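Local coordinates for N-acetylglucosamine 2-epimerase (Xylella fastidiosa, PDB 3GT5), which probably acts as a sugar isomerase or epimerase of the N-acylglucosamine 2-epimerase family, at residues H177-M182 against V200-I205; R204-Q209 against V270-S275; H249-A254 against D278-R283; K255-L260 against V266-P271. All coordinates share one frame; numbering follows the deposited sequence.

In the fold
All four contacts lie in the helical framework of an (alpha/alpha)6 barrel, the fold of this family, contact 4 including the turn before helix 269-284. Contacts 1, 3 and 4 are buried, whereas contact 2 is only partly so and is the one that brings an exposed residue into touch. Contacts 3 and 4 hold the same two helices, 247-263 and 269-284. Contacts 1 and 2 share helix 192-211, which contact 1 pairs with helix 172-189 and contact 2 with helix 269-284. The chemistry follows the place: leucines fill contact 4, an alanine lets the helices approach in contact 3, contact 1 sets a leucine methyl against small neighbours and backbone, and the hydrocarbon part of an arginine serves at the outer side in contact 2.

Contact 1. Residues H177-M182 against V200-I205; sequences HMCEAM and VLADRI
With chi1 at -64° and chi2 at 175°, Leu-201 sends its CD1 branch across to the helix of Met-178 and Cys-179. The methyl settles on backbone as much as on side chain, since CD1 lies 3.5 Å from Cys-179 N and 3.7 Å from Cys-179 CA. Met-178 meets it with the base of its chain, CB being 3.9 Å from Leu-201 CD1. Beyond CG the chain bends at chi2 (61°) and leads away, and the side chain also packs on Tyr-156, Cys-112 and Ala-116. Cys-179 faces the partner helix directly. Its CB stands 4.2 Å from Leu-201 CB, and its SG reaches Ala-202 CB at 4.4 Å, a looser touch. Cysteine and alanine leave room for the leucine at an ordinary axis separation of 9.5 Å between the two short segments. They run antiparallel, as consecutive helices do in an (alpha/alpha)6 barrel, here helix 172-189 and helix 192-211. Leu-201 CD1 does most of the reaching across. On the face of 177-182 turned from this seam the chemistry becomes polar: His-177 ND1 donates to Glu-180 OE1 at 2.7 Å, nearly straight and close to the imidazole plane. The other carboxylate oxygen, OE2, is hydrogen-bonded to Tyr-377 OH, which leaves the glutamate held at both oxygens. Phe-117 and Tyr-113 pack their rings against His-177.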
loop_
_atom_site.group_PDB
_atom_site.type_symbol
_atom_site.label_atom_id
_atom_site.label_comp_id
_atom_site.label_asym_id
_atom_site.label_seq_id
_atom_site.Cartn_x
_atom_site.Cartn_y
_atom_site.Cartn_z
ATOM N N HIS A 177 -1.758 4.070 -5.318
ATOM C CA HIS A 177 -2.434 4.092 -4.029
ATOM C C HIS A 177 -3.756 4.811 -4.100
ATOM O O HIS A 177 -4.661 4.470 -3.347
ATOM C CB HIS A 177 -1.530 4.595 -2.926
ATOM C CG HIS A 177 -0.439 3.622 -2.617
ATOM N ND1 HIS A 177 -0.701 2.397 -2.041
ATOM C CD2 HIS A 177 0.894 3.655 -2.859
ATOM C CE1 HIS A 177 0.435 1.726 -1.920
ATOM N NE2 HIS A 177 1.414 2.473 -2.396
ATOM N N MET A 178 -3.866 5.821 -4.961
ATOM C CA MET A 178 -5.151 6.496 -5.142
ATOM C C MET A 178 -6.177 5.553 -5.801
ATOM O O MET A 178 -7.335 5.592 -5.446
ATOM C CB MET A 178 -5.015 7.815 -5.926
ATOM C CG MET A 178 -6.256 8.742 -5.802
ATOM S SD MET A 178 -6.639 9.301 -4.124
ATOM C CE MET A 178 -5.275 10.462 -3.987
ATOM N N CYS A 179 -5.762 4.696 -6.730
ATOM C CA CYS A 179 -6.672 3.700 -7.326
ATOM C C CYS A 179 -7.197 2.781 -6.214
ATOM O O CYS A 179 -8.414 2.553 -6.092
ATOM C CB CYS A 179 -5.982 2.919 -8.458
ATOM S SG CYS A 179 -6.891 1.547 -9.135
ATOM N N GLU A 180 -6.280 2.297 -5.366
ATOM C CA GLU A 180 -6.625 1.501 -4.192
ATOM C C GLU A 180 -7.618 2.215 -3.261
ATOM O O GLU A 180 -8.610 1.578 -2.816
ATOM C CB GLU A 180 -5.325 1.187 -3.433
ATOM C CG GLU A 180 -5.483 0.531 -2.088
ATOM C CD GLU A 180 -4.157 0.594 -1.263
ATOM O OE1 GLU A 180 -3.201 1.317 -1.685
ATOM O OE2 GLU A 180 -4.045 -0.053 -0.188
ATOM N N ALA A 181 -7.364 3.510 -2.971
ATOM C CA ALA A 181 -8.233 4.298 -2.095
ATOM C C ALA A 181 -9.584 4.518 -2.720
ATOM O O ALA A 181 -10.591 4.484 -2.000
ATOM C CB ALA A 181 -7.605 5.679 -1.724
ATOM N N MET A 182 -9.621 4.695 -4.052
ATOM C CA MET A 182 -10.882 4.908 -4.742
ATOM C C MET A 182 -11.744 3.652 -4.755
ATOM O O MET A 182 -12.971 3.746 -4.595
ATOM C CB MET A 182 -10.690 5.489 -6.139
ATOM C CG MET A 182 -10.208 6.933 -6.143
ATOM S SD MET A 182 -11.342 8.184 -5.380
ATOM C CE MET A 182 -10.223 9.638 -5.504
ATOM N N VAL A 200 -10.182 4.733 -14.422
ATOM C CA VAL A 200 -9.412 5.700 -15.251
ATOM C C VAL A 200 -7.902 5.634 -14.875
ATOM O O VAL A 200 -7.041 5.496 -15.760
ATOM C CB VAL A 200 -9.905 7.152 -15.124
ATOM C CG1 VAL A 200 -8.923 8.147 -15.851
ATOM C CG2 VAL A 200 -11.341 7.323 -15.676
ATOM N N LEU A 201 -7.616 5.676 -13.589
ATOM C CA LEU A 201 -6.220 5.622 -13.088
ATOM C C LEU A 201 -5.559 4.321 -13.527
ATOM O O LEU A 201 -4.416 4.328 -14.028
ATOM C CB LEU A 201 -6.175 5.730 -11.567
ATOM C CG LEU A 201 -6.647 7.009 -10.885
ATOM C CD1 LEU A 201 -6.640 6.856 -9.328
ATOM C CD2 LEU A 201 -5.833 8.253 -11.326
ATOM N N ALA A 202 -6.247 3.187 -13.326
ATOM C CA ALA A 202 -5.710 1.895 -13.818
ATOM C C ALA A 202 -5.429 1.855 -15.326
ATOM O O ALA A 202 -4.395 1.390 -15.766
ATOM C CB ALA A 202 -6.623 0.714 -13.416
ATOM N N ASP A 203 -6.344 2.383 -16.119
ATOM C CA ASP A 203 -6.167 2.407 -17.550
ATOM C C ASP A 203 -4.947 3.254 -17.941
ATOM O O ASP A 203 -4.062 2.802 -18.709
ATOM C CB ASP A 203 -7.406 2.970 -18.189
ATOM C CG ASP A 203 -7.200 3.235 -19.678
ATOM O OD1 ASP A 203 -6.800 2.316 -20.391
ATOM O OD2 ASP A 203 -7.336 4.421 -20.102
ATOM N N ARG A 204 -4.869 4.446 -17.380
ATOM C CA ARG A 204 -3.782 5.380 -17.736
ATOM C C ARG A 204 -2.427 4.807 -17.325
ATOM O O ARG A 204 -1.458 4.857 -18.098
ATOM C CB ARG A 204 -3.992 6.746 -17.106
ATOM C CG ARG A 204 -5.190 7.516 -17.615
ATOM C CD ARG A 204 -5.204 7.727 -19.113
ATOM N NE ARG A 204 -6.352 8.600 -19.421
ATOM C CZ ARG A 204 -7.596 8.163 -19.594
ATOM N NH1 ARG A 204 -7.849 6.867 -19.561
ATOM N NH2 ARG A 204 -8.598 9.023 -19.828
ATOM N N ILE A 205 -2.338 4.269 -16.125
ATOM C CA ILE A 205 -1.030 3.713 -15.674
ATOM C C ILE A 205 -0.692 2.357 -16.353
ATOM O O ILE A 205 0.426 2.164 -16.887
ATOM C CB ILE A 205 -0.983 3.558 -14.143
ATOM C CG1 ILE A 205 -1.135 4.904 -13.420
ATOM C CG2 ILE A 205 0.346 2.844 -13.688
ATOM C CD1 ILE A 205 -0.001 5.988 -13.665
#

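Contact 2. Residues R204-Q209 against V270-S275; sequences RITRRQ and VPVARS
Val-272 reaches across with both methyls, one for each of two neighbours on the other helix. CG1 lies 3.6 Å from Thr-206 OG1 and 3.8 Å from Thr-206 CB, while CG2 meets the aliphatic part of Arg-207, 4.1 Å from its CD. The valine has CG1 anti to its backbone N (chi1 170°), which spreads the two branches over the threonine and the arginine. A beta-branched residue suits this place because it is short and broad. Arg-207 crosses it at about a right angle, giving methylene packing while its charged end goes to other partners. The contact bridges helices 192-211 and 269-284, neighbours in what is consistent with the outer ring of the (alpha/alpha)6 barrel, and Leu-257 of helix 247-263 also packs on Val-272. In the second shell, Thr-206 OG1 is hydrogen-bonded to Ala-202 O one helical turn earlier, a usual way for threonine to satisfy its hydroxyl inside a helix. The guanidinium of Arg-207 forms a salt bridge through NE with Asp-203 OD1 and makes a cation-pi contact with Trp-268. Ser-275 OG donates to Val-272 O at 2.8 Å, fastening a hydroxyl to its own helix. Thr-206 and Arg-207 both sit within a wider pi-type turn, closed by Gln-209 N to Arg-204 O at 2.9 Å. Beside it Arg-208 grips Gln-209 OE1 side-on, with NE at 2.9 Å and NH2 at 3.2 Å, and the CD of Arg-204 lies over one face of that guanidinium, toward its rim.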
loop_
_atom_site.group_PDB
_atom_site.type_symbol
_atom_site.label_atom_id
_atom_site.label_comp_id
_atom_site.label_asym_id
_atom_site.label_seq_id
_atom_site.Cartn_x
_atom_site.Cartn_y
_atom_site.Cartn_z
ATOM N N ARG A 204 -4.869 4.446 -17.380
ATOM C CA ARG A 204 -3.782 5.380 -17.736
ATOM C C ARG A 204 -2.427 4.807 -17.325
ATOM O O ARG A 204 -1.458 4.857 -18.098
ATOM C CB ARG A 204 -3.992 6.746 -17.106
ATOM C CG ARG A 204 -5.190 7.516 -17.615
ATOM C CD ARG A 204 -5.204 7.727 -19.113
ATOM N NE ARG A 204 -6.352 8.600 -19.421
ATOM C CZ ARG A 204 -7.596 8.163 -19.594
ATOM N NH1 ARG A 204 -7.849 6.867 -19.561
ATOM N NH2 ARG A 204 -8.598 9.023 -19.828
ATOM N N ILE A 205 -2.338 4.269 -16.125
ATOM C CA ILE A 205 -1.030 3.713 -15.674
ATOM C C ILE A 205 -0.692 2.357 -16.353
ATOM O O ILE A 205 0.426 2.164 -16.887
ATOM C CB ILE A 205 -0.983 3.558 -14.143
ATOM C CG1 ILE A 205 -1.135 4.904 -13.420
ATOM C CG2 ILE A 205 0.346 2.844 -13.688
ATOM C CD1 ILE A 205 -0.001 5.988 -13.665
ATOM N N THR A 206 -1.571 1.363 -16.244
ATOM C CA THR A 206 -1.201 -0.006 -16.635
ATOM C C THR A 206 -1.269 -0.244 -18.158
ATOM O O THR A 206 -0.737 -1.205 -18.605
ATOM C CB THR A 206 -1.979 -1.097 -15.895
ATOM O OG1 THR A 206 -3.352 -1.095 -16.375
ATOM C CG2 THR A 206 -1.912 -0.884 -14.393
ATOM N N ARG A 207 -1.917 0.653 -18.909
ATOM C CA ARG A 207 -1.944 0.585 -20.365
ATOM C C ARG A 207 -1.128 1.697 -20.991
ATOM O O ARG A 207 -0.072 1.396 -21.570
ATOM C CB ARG A 207 -3.372 0.520 -20.901
ATOM C CG ARG A 207 -4.092 -0.720 -20.393
ATOM C CD ARG A 207 -5.132 -1.258 -21.393
ATOM N NE ARG A 207 -6.247 -0.355 -21.454
ATOM C CZ ARG A 207 -7.336 -0.543 -22.192
ATOM N NH1 ARG A 207 -8.302 0.353 -22.132
ATOM N NH2 ARG A 207 -7.445 -1.589 -23.005
ATOM N N ARG A 208 -1.559 2.952 -20.883
ATOM C CA ARG A 208 -0.823 4.029 -21.550
ATOM C C ARG A 208 0.613 4.196 -21.073
ATOM O O ARG A 208 1.535 4.229 -21.897
ATOM C CB ARG A 208 -1.538 5.351 -21.408
ATOM C CG ARG A 208 -1.053 6.363 -22.411
ATOM C CD ARG A 208 -1.740 7.711 -22.143
ATOM N NE ARG A 208 -1.416 8.280 -20.820
ATOM C CZ ARG A 208 -2.088 9.281 -20.235
ATOM N NH1 ARG A 208 -3.135 9.847 -20.850
ATOM N NH2 ARG A 208 -1.733 9.719 -19.031
ATOM N N GLN A 209 0.789 4.346 -19.776
ATOM C CA GLN A 209 2.148 4.572 -19.250
ATOM C C GLN A 209 3.013 3.338 -19.390
ATOM O O GLN A 209 4.213 3.460 -19.713
ATOM C CB GLN A 209 2.171 5.100 -17.802
ATOM C CG GLN A 209 1.408 6.445 -17.561
ATOM C CD GLN A 209 1.850 7.544 -18.493
ATOM O OE1 GLN A 209 1.038 8.116 -19.220
ATOM N NE2 GLN A 209 3.139 7.867 -18.464
ATOM N N VAL A 270 -7.956 -8.446 -16.854
ATOM C CA VAL A 270 -7.272 -9.698 -16.508
ATOM C C VAL A 270 -6.032 -9.913 -17.377
ATOM O O VAL A 270 -4.993 -10.197 -16.823
ATOM C CB VAL A 270 -8.222 -10.917 -16.457
ATOM C CG1 VAL A 270 -7.418 -12.216 -16.132
ATOM C CG2 VAL A 270 -9.305 -10.699 -15.452
ATOM N N PRO A 271 -6.116 -9.780 -18.721
ATOM C CA PRO A 271 -4.912 -9.994 -19.520
ATOM C C PRO A 271 -3.774 -9.022 -19.143
ATOM O O PRO A 271 -2.571 -9.395 -19.147
ATOM C CB PRO A 271 -5.372 -9.741 -20.967
ATOM C CG PRO A 271 -6.820 -9.862 -20.950
ATOM C CD PRO A 271 -7.329 -9.657 -19.566
ATOM N N VAL A 272 -4.127 -7.777 -18.838
ATOM C CA VAL A 272 -3.096 -6.816 -18.398
ATOM C C VAL A 272 -2.485 -7.246 -17.058
ATOM O O VAL A 272 -1.253 -7.250 -16.903
ATOM C CB VAL A 272 -3.616 -5.373 -18.367
ATOM C CG1 VAL A 272 -2.626 -4.427 -17.676
ATOM C CG2 VAL A 272 -3.919 -4.861 -19.766
ATOM N N ALA A 273 -3.344 -7.642 -16.108
ATOM C CA ALA A 273 -2.900 -8.185 -14.803
ATOM C C ALA A 273 -1.920 -9.353 -14.977
ATOM O O ALA A 273 -0.879 -9.381 -14.326
ATOM C CB ALA A 273 -4.118 -8.656 -13.963
ATOM N N ARG A 274 -2.279 -10.302 -15.844
ATOM C CA ARG A 274 -1.414 -11.493 -16.091
ATOM C C ARG A 274 -0.062 -11.070 -16.686
ATOM O O ARG A 274 0.988 -11.573 -16.280
ATOM C CB ARG A 274 -2.126 -12.507 -17.007
ATOM C CG ARG A 274 -3.376 -13.102 -16.382
ATOM C CD ARG A 274 -3.925 -14.262 -17.194
ATOM N NE ARG A 274 -2.957 -15.359 -17.194
ATOM C CZ ARG A 274 -3.240 -16.635 -17.474
ATOM N NH1 ARG A 274 -4.477 -16.993 -17.789
ATOM N NH2 ARG A 274 -2.261 -17.541 -17.446
ATOM N N SER A 275 -0.073 -10.115 -17.612
ATOM C CA SER A 275 1.178 -9.639 -18.246
ATOM C C SER A 275 2.103 -8.995 -17.202
ATOM O O SER A 275 3.329 -9.209 -17.214
ATOM C CB SER A 275 0.908 -8.676 -19.429
ATOM O OG SER A 275 0.531 -7.342 -19.004
#

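Contact 3. Residues H249-A254 against D278-R283; sequences HQTEWA and DVAVAR
Gln-250, which packs on Ala-280 through its CB and CG, has its amide tied at both ends: OE1 is hydrogen-bonded to Val-217 N and NE2 to Gln-246 O. These bonds satisfy a buried polar group and fix its rotation. The side chain sets out toward the other helix and then, with chi2 at -56°, folds its amide away. What remains at the interface is hydrocarbon, Gln-250 CB lying 3.5 Å from Ala-280 CB and Gln-250 CG 3.8 Å from the same methyl. Alanine suits the spot, for the axes of the two short segments are only 9.0 Å apart. Thr-251 works in a similar way. Its hydroxyl is hydrogen-bonded to Ser-315 OG, and CG2 makes the touch across the contact, 4.2 Å from both Ala-280 CB and Val-281 CG1. The segments run antiparallel at 151°. Helix 247-263 stands between helices 172-189 and 309-326, as an inner helix of the (alpha/alpha)6 barrel would, and helix 269-284 packs along its outer side, with Leu-216 on a loop touching both Gln-250 and Val-279.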
loop_
_atom_site.group_PDB
_atom_site.type_symbol
_atom_site.label_atom_id
_atom_site.label_comp_id
_atom_site.label_asym_id
_atom_site.label_seq_id
_atom_site.Cartn_x
_atom_site.Cartn_y
_atom_site.Cartn_z
ATOM N N HIS A 249 5.358 -3.388 -7.318
ATOM C CA HIS A 249 4.310 -2.506 -7.891
ATOM C C HIS A 249 3.615 -3.107 -9.086
ATOM O O HIS A 249 2.425 -2.799 -9.321
ATOM C CB HIS A 249 4.859 -1.079 -8.148
ATOM C CG HIS A 249 5.090 -0.278 -6.912
ATOM N ND1 HIS A 249 5.928 0.825 -6.880
ATOM C CD2 HIS A 249 4.648 -0.438 -5.642
ATOM C CE1 HIS A 249 5.937 1.338 -5.665
ATOM N NE2 HIS A 249 5.171 0.588 -4.888
ATOM N N GLN A 250 4.294 -3.994 -9.818
ATOM C CA GLN A 250 3.673 -4.658 -10.952
ATOM C C GLN A 250 2.602 -5.618 -10.414
ATOM O O GLN A 250 1.488 -5.708 -10.957
ATOM C CB GLN A 250 4.685 -5.395 -11.841
ATOM C CG GLN A 250 5.954 -4.624 -12.102
ATOM C CD GLN A 250 5.723 -3.265 -12.707
ATOM O OE1 GLN A 250 4.946 -3.145 -13.665
ATOM N NE2 GLN A 250 6.447 -2.257 -12.224
ATOM N N THR A 251 2.980 -6.375 -9.374
ATOM C CA THR A 251 2.051 -7.337 -8.777
ATOM C C THR A 251 0.928 -6.634 -8.023
ATOM O O THR A 251 -0.228 -7.080 -8.060
ATOM C CB THR A 251 2.753 -8.390 -7.936
ATOM O OG1 THR A 251 3.350 -7.775 -6.779
ATOM C CG2 THR A 251 3.822 -9.125 -8.834
ATOM N N GLU A 252 1.256 -5.537 -7.351
ATOM C CA GLU A 252 0.225 -4.732 -6.685
ATOM C C GLU A 252 -0.790 -4.232 -7.687
ATOM O O GLU A 252 -1.994 -4.253 -7.410
ATOM C CB GLU A 252 0.864 -3.568 -5.950
ATOM C CG GLU A 252 -0.080 -2.725 -5.109
ATOM C CD GLU A 252 0.616 -1.871 -4.040
ATOM O OE1 GLU A 252 1.890 -1.835 -3.915
ATOM O OE2 GLU A 252 -0.107 -1.182 -3.280
ATOM N N TRP A 253 -0.338 -3.761 -8.842
ATOM C CA TRP A 253 -1.293 -3.376 -9.901
ATOM C C TRP A 253 -2.125 -4.574 -10.385
ATOM O O TRP A 253 -3.332 -4.441 -10.664
ATOM C CB TRP A 253 -0.562 -2.730 -11.075
ATOM C CG TRP A 253 -0.434 -1.264 -10.975
ATOM C CD1 TRP A 253 0.716 -0.533 -10.837
ATOM C CD2 TRP A 253 -1.511 -0.321 -10.984
ATOM N NE1 TRP A 253 0.422 0.798 -10.759
ATOM C CE2 TRP A 253 -0.937 0.964 -10.875
ATOM C CE3 TRP A 253 -2.914 -0.444 -11.080
ATOM C CZ2 TRP A 253 -1.713 2.150 -10.834
ATOM C CZ3 TRP A 253 -3.682 0.737 -11.052
ATOM C CH2 TRP A 253 -3.078 2.003 -10.957
ATOM N N ALA A 254 -1.498 -5.743 -10.530
ATOM C CA ALA A 254 -2.221 -6.937 -10.934
ATOM C C ALA A 254 -3.379 -7.209 -9.962
ATOM O O ALA A 254 -4.518 -7.513 -10.392
ATOM C CB ALA A 254 -1.311 -8.145 -11.039
ATOM N N ASP A 278 3.308 -11.895 -14.548
ATOM C CA ASP A 278 4.140 -12.993 -15.110
ATOM C C ASP A 278 5.537 -12.468 -15.356
ATOM O O ASP A 278 6.516 -13.105 -14.974
ATOM C CB ASP A 278 3.569 -13.562 -16.425
ATOM C CG ASP A 278 2.202 -14.267 -16.261
ATOM O OD1 ASP A 278 1.695 -14.481 -15.126
ATOM O OD2 ASP A 278 1.609 -14.575 -17.326
ATOM N N VAL A 279 5.637 -11.307 -15.986
ATOM C CA VAL A 279 6.932 -10.697 -16.253
ATOM C C VAL A 279 7.658 -10.299 -14.983
ATOM O O VAL A 279 8.863 -10.599 -14.835
ATOM C CB VAL A 279 6.795 -9.468 -17.180
ATOM C CG1 VAL A 279 8.124 -8.708 -17.265
ATOM C CG2 VAL A 279 6.312 -9.931 -18.534
ATOM N N ALA A 280 6.951 -9.663 -14.049
ATOM C CA ALA A 280 7.563 -9.206 -12.787
ATOM C C ALA A 280 8.181 -10.343 -11.984
ATOM O O ALA A 280 9.314 -10.222 -11.488
ATOM C CB ALA A 280 6.529 -8.426 -11.917
ATOM N N VAL A 281 7.468 -11.447 -11.824
ATOM C CA VAL A 281 8.008 -12.536 -10.998
ATOM C C VAL A 281 9.121 -13.283 -11.764
ATOM O O VAL A 281 10.075 -13.729 -11.118
ATOM C CB VAL A 281 6.904 -13.502 -10.421
ATOM C CG1 VAL A 281 5.929 -12.680 -9.611
ATOM C CG2 VAL A 281 6.173 -14.293 -11.550
ATOM N N ALA A 282 9.032 -13.380 -13.094
ATOM C CA ALA A 282 10.108 -14.010 -13.904
ATOM C C ALA A 282 11.418 -13.256 -13.727
ATOM O O ALA A 282 12.513 -13.840 -13.564
ATOM C CB ALA A 282 9.725 -14.066 -15.413
ATOM N N ARG A 283 11.329 -11.952 -13.812
ATOM C CA ARG A 283 12.504 -11.116 -13.681
ATOM C C ARG A 283 13.063 -11.033 -12.286
ATOM O O ARG A 283 14.269 -10.786 -12.148
ATOM C CB ARG A 283 12.213 -9.696 -14.128
ATOM C CG ARG A 283 11.791 -9.577 -15.557
ATOM C CD ARG A 283 12.881 -9.035 -16.523
ATOM N NE ARG A 283 12.210 -8.864 -17.815
ATOM C CZ ARG A 283 11.747 -7.723 -18.363
ATOM N NH1 ARG A 283 11.957 -6.508 -17.849
ATOM N NH2 ARG A 283 11.095 -7.806 -19.513
#

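Contact 4. Residues K255-L260 against V266-P271; sequences KLLLIL and VEWLVP
Leu-257 and Leu-269 form the close-packed middle of this contact. Their CD2 methyls are 3.8 Å apart, and the packing extends onto the main chain, where Leu-269 CB lies 3.8 Å from Leu-257 O and Leu-257 CD1 the same distance from Leu-269 O. Leu-269 keeps its CG beside the backbone N (chi1 -62°), and its two branches then part: CD2 goes to Leu-257, and CD1 goes to Leu-260, 4.0 Å from its CB. Leucine fits here because its forked end can serve two neighbours at once. Trp-268, partly exposed and with a small share of the contact, still lies close, its CZ3 3.9 Å from Leu-257 CD2, and the CD2 of Leu-269 lies over one face of the indole, toward the rim. Leu-199 and Thr-206 of helix 192-211 also pack on Trp-268, so the indole touches helices 192-211 and 247-263 alike. The looser side is that of Val-270, also partly exposed, which touches Leu-258 through a single pair of methyls, its CG2 lying 4.1 Å from Leu-258 CD1. The contact thus closes the short connection between helices 247-263 and 269-284 in the (alpha/alpha)6 barrel. The side chains that meet are apolar, and the carbonyl oxygens of Leu-257 and Leu-269 are touched only by carbon across the contact, so burial and fit hold the segments together.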
loop_
_atom_site.group_PDB
_atom_site.type_symbol
_atom_site.label_atom_id
_atom_site.label_comp_id
_atom_site.label_asym_id
_atom_site.label_seq_id
_atom_site.Cartn_x
_atom_site.Cartn_y
_atom_site.Cartn_z
ATOM N N LYS A 255 -3.111 -7.062 -8.674
ATOM C CA LYS A 255 -4.139 -7.201 -7.639
ATOM C C LYS A 255 -5.248 -6.153 -7.796
ATOM O O LYS A 255 -6.451 -6.479 -7.760
ATOM C CB LYS A 255 -3.487 -7.103 -6.267
ATOM C CG LYS A 255 -4.429 -7.327 -5.063
ATOM C CD LYS A 255 -3.898 -6.741 -3.753
ATOM C CE LYS A 255 -3.940 -5.243 -3.741
ATOM N NZ LYS A 255 -3.171 -4.731 -2.645
ATOM N N LEU A 256 -4.859 -4.896 -7.958
ATOM C CA LEU A 256 -5.856 -3.839 -8.125
ATOM C C LEU A 256 -6.718 -4.046 -9.371
ATOM O O LEU A 256 -7.943 -3.797 -9.337
ATOM C CB LEU A 256 -5.191 -2.465 -8.163
ATOM C CG LEU A 256 -4.491 -2.012 -6.896
ATOM C CD1 LEU A 256 -3.819 -0.669 -7.229
ATOM C CD2 LEU A 256 -5.425 -1.894 -5.610
ATOM N N LEU A 257 -6.123 -4.505 -10.475
ATOM C CA LEU A 257 -6.891 -4.794 -11.698
ATOM C C LEU A 257 -7.880 -5.944 -11.467
ATOM O O LEU A 257 -8.995 -5.949 -12.040
ATOM C CB LEU A 257 -5.954 -5.179 -12.847
ATOM C CG LEU A 257 -5.011 -4.097 -13.319
ATOM C CD1 LEU A 257 -4.058 -4.630 -14.431
ATOM C CD2 LEU A 257 -5.773 -2.867 -13.842
ATOM N N LEU A 258 -7.493 -6.933 -10.662
ATOM C CA LEU A 258 -8.398 -8.051 -10.354
ATOM C C LEU A 258 -9.516 -7.640 -9.356
ATOM O O LEU A 258 -10.610 -8.203 -9.393
ATOM C CB LEU A 258 -7.643 -9.286 -9.836
ATOM C CG LEU A 258 -7.159 -10.255 -10.924
ATOM C CD1 LEU A 258 -8.295 -11.139 -11.542
ATOM C CD2 LEU A 258 -6.435 -9.548 -12.009
ATOM N N ILE A 259 -9.259 -6.665 -8.523
ATOM C CA ILE A 259 -10.326 -6.094 -7.669
ATOM C C ILE A 259 -11.274 -5.283 -8.578
ATOM O O ILE A 259 -12.484 -5.396 -8.456
ATOM C CB ILE A 259 -9.767 -5.234 -6.548
ATOM C CG1 ILE A 259 -8.940 -6.102 -5.580
ATOM C CG2 ILE A 259 -10.932 -4.535 -5.776
ATOM C CD1 ILE A 259 -8.155 -5.331 -4.546
ATOM N N LEU A 260 -10.728 -4.532 -9.526
ATOM C CA LEU A 260 -11.587 -3.814 -10.473
ATOM C C LEU A 260 -12.473 -4.769 -11.257
ATOM O O LEU A 260 -13.648 -4.470 -11.505
ATOM C CB LEU A 260 -10.772 -2.967 -11.426
ATOM C CG LEU A 260 -10.292 -1.647 -10.834
ATOM C CD1 LEU A 260 -9.050 -1.152 -11.590
ATOM C CD2 LEU A 260 -11.410 -0.571 -10.871
ATOM N N VAL A 266 -15.349 -5.621 -17.990
ATOM C CA VAL A 266 -14.552 -5.092 -19.114
ATOM C C VAL A 266 -13.397 -6.088 -19.397
ATOM O O VAL A 266 -12.822 -6.674 -18.460
ATOM C CB VAL A 266 -14.085 -3.622 -18.865
ATOM C CG1 VAL A 266 -12.824 -3.567 -18.036
ATOM C CG2 VAL A 266 -13.863 -2.875 -20.204
ATOM N N GLU A 267 -13.066 -6.299 -20.666
ATOM C CA GLU A 267 -12.228 -7.446 -21.031
ATOM C C GLU A 267 -10.754 -7.240 -20.711
ATOM O O GLU A 267 -10.033 -8.215 -20.493
ATOM C CB GLU A 267 -12.403 -7.836 -22.527
ATOM N N TRP A 268 -10.301 -5.990 -20.669
ATOM C CA TRP A 268 -8.857 -5.751 -20.647
ATOM C C TRP A 268 -8.156 -5.994 -19.310
ATOM O O TRP A 268 -6.937 -6.217 -19.289
ATOM C CB TRP A 268 -8.509 -4.370 -21.173
ATOM C CG TRP A 268 -8.914 -3.226 -20.349
ATOM C CD1 TRP A 268 -10.032 -2.471 -20.491
ATOM C CD2 TRP A 268 -8.177 -2.642 -19.253
ATOM N NE1 TRP A 268 -10.035 -1.448 -19.566
ATOM C CE2 TRP A 268 -8.899 -1.527 -18.811
ATOM C CE3 TRP A 268 -6.934 -2.912 -18.665
ATOM C CZ2 TRP A 268 -8.443 -0.706 -17.780
ATOM C CZ3 TRP A 268 -6.498 -2.111 -17.637
ATOM C CH2 TRP A 268 -7.244 -1.020 -17.206
ATOM N N LEU A 269 -8.893 -5.998 -18.200
ATOM C CA LEU A 269 -8.246 -6.019 -16.890
ATOM C C LEU A 269 -7.386 -7.275 -16.625
ATOM O O LEU A 269 -6.211 -7.161 -16.231
ATOM C CB LEU A 269 -9.308 -5.863 -15.797
ATOM C CG LEU A 269 -10.088 -4.544 -15.848
ATOM C CD1 LEU A 269 -11.413 -4.675 -14.961
ATOM C CD2 LEU A 269 -9.224 -3.363 -15.433
ATOM N N VAL A 270 -7.956 -8.446 -16.854
ATOM C CA VAL A 270 -7.272 -9.698 -16.508
ATOM C C VAL A 270 -6.032 -9.913 -17.377
ATOM O O VAL A 270 -4.993 -10.197 -16.823
ATOM C CB VAL A 270 -8.222 -10.917 -16.457
ATOM C CG1 VAL A 270 -7.418 -12.216 -16.132
ATOM C CG2 VAL A 270 -9.305 -10.699 -15.452
ATOM N N PRO A 271 -6.116 -9.780 -18.721
ATOM C CA PRO A 271 -4.912 -9.994 -19.520
ATOM C C PRO A 271 -3.774 -9.022 -19.143
ATOM O O PRO A 271 -2.571 -9.395 -19.147
ATOM C CB PRO A 271 -5.372 -9.741 -20.967
ATOM C CG PRO A 271 -6.820 -9.862 -20.950
ATOM C CD PRO A 271 -7.329 -9.657 -19.566
#